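Local coordinates for phosphatase YwpJ (Bacillus subtilis, PDB 1NRW), which removes phosphate from phosphorylated five- and six-carbon sugars and nucleoside monophosphates in vitro, and less readily from flavin mononucleotide, using magnesium as cofactor, at residues N28-A33 with L58-W63. Sequence-based numbering, arbitrary orientation.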
loop_
_atom_site.group_PDB
_atom_site.type_symbol
_atom_site.label_atom_id
_atom_site.label_comp_id
_atom_site.label_asym_id
_atom_site.label_seq_id
_atom_site.Cartn_x
_atom_site.Cartn_y
_atom_site.Cartn_z
ATOM N N ASN A 28 4.963 11.650 -16.792
ATOM C CA ASN A 28 5.608 11.466 -18.086
ATOM C C ASN A 28 6.409 10.168 -18.121
ATOM O O ASN A 28 6.393 9.452 -19.122
ATOM C CB ASN A 28 6.529 12.651 -18.411
ATOM C CG ASN A 28 5.757 13.908 -18.790
ATOM O OD1 ASN A 28 4.815 13.857 -19.583
ATOM N ND2 ASN A 28 6.166 15.047 -18.237
ATOM N N ALA A 29 7.106 9.861 -17.027
ATOM C CA ALA A 29 7.905 8.638 -16.955
ATOM C C ALA A 29 7.024 7.392 -17.054
ATOM O O ALA A 29 7.391 6.417 -17.715
ATOM C CB ALA A 29 8.718 8.611 -15.657
ATOM N N LEU A 30 5.866 7.419 -16.398
ATOM C CA LEU A 30 4.943 6.282 -16.439
ATOM C C LEU A 30 4.411 6.055 -17.848
ATOM O O LEU A 30 4.372 4.923 -18.337
ATOM C CB LEU A 30 3.748 6.500 -15.501
ATOM C CG LEU A 30 3.922 6.324 -13.994
ATOM C CD1 LEU A 30 2.564 6.474 -13.312
ATOM C CD2 LEU A 30 4.505 4.958 -13.698
ATOM N N ARG A 31 3.983 7.134 -18.494
ATOM C CA ARG A 31 3.454 7.037 -19.847
ATOM C C ARG A 31 4.530 6.596 -20.832
ATOM O O ARG A 31 4.243 5.859 -21.774
ATOM C CB ARG A 31 2.858 8.377 -20.279
ATOM C CG ARG A 31 1.631 8.769 -19.467
ATOM C CD ARG A 31 1.065 10.106 -19.905
ATOM N NE ARG A 31 -0.120 10.464 -19.128
ATOM C CZ ARG A 31 -1.283 9.820 -19.188
ATOM N NH1 ARG A 31 -1.433 8.774 -19.996
ATOM N NH2 ARG A 31 -2.299 10.219 -18.434
ATOM N N GLN A 32 5.767 7.031 -20.612
ATOM C CA GLN A 32 6.857 6.644 -21.509
ATOM C C GLN A 32 7.119 5.151 -21.384
ATOM O O GLN A 32 7.369 4.466 -22.377
ATOM C CB GLN A 32 8.136 7.421 -21.186
ATOM C CG GLN A 32 9.311 7.076 -22.107
ATOM C CD GLN A 32 8.951 7.201 -23.578
ATOM O OE1 GLN A 32 8.391 8.213 -24.003
ATOM N NE2 GLN A 32 9.278 6.176 -24.365
ATOM N N ALA A 33 7.064 4.650 -20.155
ATOM C CA ALA A 33 7.277 3.236 -19.900
ATOM C C ALA A 33 6.201 2.422 -20.612
ATOM O O ALA A 33 6.492 1.398 -21.224
ATOM C CB ALA A 33 7.242 2.959 -18.397
ATOM N N LEU A 58 -6.116 12.340 -13.664
ATOM C CA LEU A 58 -4.909 12.460 -14.477
ATOM C C LEU A 58 -4.946 11.604 -15.732
ATOM O O LEU A 58 -4.055 11.697 -16.581
ATOM C CB LEU A 58 -3.684 12.067 -13.650
ATOM C CG LEU A 58 -3.410 12.917 -12.414
ATOM C CD1 LEU A 58 -2.238 12.319 -11.654
ATOM C CD2 LEU A 58 -3.118 14.354 -12.831
ATOM N N GLY A 59 -5.967 10.763 -15.845
ATOM C CA GLY A 59 -6.071 9.895 -17.003
ATOM C C GLY A 59 -5.040 8.780 -16.985
ATOM O O GLY A 59 -4.746 8.182 -18.018
ATOM N N ILE A 60 -4.482 8.496 -15.812
ATOM C CA ILE A 60 -3.483 7.443 -15.681
ATOM C C ILE A 60 -4.165 6.093 -15.495
ATOM O O ILE A 60 -5.090 5.957 -14.693
ATOM C CB ILE A 60 -2.537 7.704 -14.480
ATOM C CG1 ILE A 60 -1.674 8.941 -14.759
ATOM C CG2 ILE A 60 -1.654 6.477 -14.220
ATOM C CD1 ILE A 60 -0.809 9.367 -13.587
ATOM N N LYS A 61 -3.710 5.103 -16.253
ATOM C CA LYS A 61 -4.257 3.753 -16.176
ATOM C C LYS A 61 -3.125 2.741 -16.127
ATOM O O LYS A 61 -2.379 2.578 -17.094
ATOM C CB LYS A 61 -5.144 3.457 -17.386
ATOM C CG LYS A 61 -6.436 4.253 -17.422
ATOM C CD LYS A 61 -7.306 3.817 -18.588
ATOM C CE LYS A 61 -8.663 4.502 -18.552
ATOM N NZ LYS A 61 -9.535 4.053 -19.675
ATOM N N THR A 62 -3.002 2.055 -14.998
ATOM C CA THR A 62 -1.956 1.052 -14.825
ATOM C C THR A 62 -2.568 -0.159 -14.145
ATOM O O THR A 62 -3.717 -0.120 -13.707
ATOM C CB THR A 62 -0.845 1.547 -13.871
ATOM O OG1 THR A 62 -1.383 1.660 -12.542
ATOM C CG2 THR A 62 -0.308 2.906 -14.307
ATOM N N TRP A 63 -1.803 -1.243 -14.062
ATOM C CA TRP A 63 -2.281 -2.402 -13.323
ATOM C C TRP A 63 -2.231 -1.883 -11.894
ATOM O O TRP A 63 -1.405 -1.017 -11.574
ATOM C CB TRP A 63 -1.320 -3.587 -13.439
ATOM C CG TRP A 63 -1.309 -4.236 -14.777
ATOM C CD1 TRP A 63 -0.604 -3.840 -15.873
ATOM C CD2 TRP A 63 -2.063 -5.387 -15.173
ATOM N NE1 TRP A 63 -0.872 -4.675 -16.934
ATOM C CE2 TRP A 63 -1.764 -5.633 -16.532
ATOM C CE3 TRP A 63 -2.962 -6.234 -14.511
ATOM C CZ2 TRP A 63 -2.335 -6.693 -17.248
ATOM C CZ3 TRP A 63 -3.533 -7.294 -15.225
ATOM C CH2 TRP A 63 -3.212 -7.510 -16.581
HETATM O O HOH W 1 -3.680 6.421 -20.145
#
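The backbone oxygen of Gly-59 takes two donors. Arg-31 NH2 gives Gly-59 O a weak hydrogen bond of 3.2 Å with an N-H...O angle of 159°. A water donates to Gly-59 O over 3.0 Å. That water in turn accepts from Arg-31 NH1 at 3.3 Å, so the two terminal nitrogens of the guanidinium reach the same carbonyl, one directly and one through the water. Leu-58 O lies at the guanidinium edge and in its plane, 2.9 Å from Arg-31 NH2. Arg-31 gets there from a CB that does not aim at the loop: CG stands anti to the carbonyl carbon (chi1 -66°), the chain runs extended from CG to NE, and a turn about the last bond (chi4 -67°) sets the guanidinium edge, rather than a face, toward Leu-58 O and the water. Its strongest partner is Glu-27, one helical turn earlier, whose carboxylate forms a salt bridge with NE, which would limit how the guanidinium can turn. Gly-59, with positive phi, is the C' residue of the Schellman motif that closes the preceding helix, and this turn presents the carbonyls to the arginine. A methionine in place of Arg-31 would probably leave Glu-27 without its countercharge and Gly-59 O without its direct donor. Ile-60 CG1 lies 3.9 Å from Arg-31 NH2, while its other branch, CG2, meets Leu-30 CD1 at 4.3 Å in a light apolar contact. Ile-60 also packs on Phe-55. The contact thus joins helix 24-35 to the loop leading from helix 48-55 into strand 63-66 of the HAD-type Rossmann-like core; Leu-30 and Ala-33 of helix 24-35 rest on Val-40 of strand 39-43, the neighbour of 63-66 in the sheet, and the helix also packs against helix 279-286.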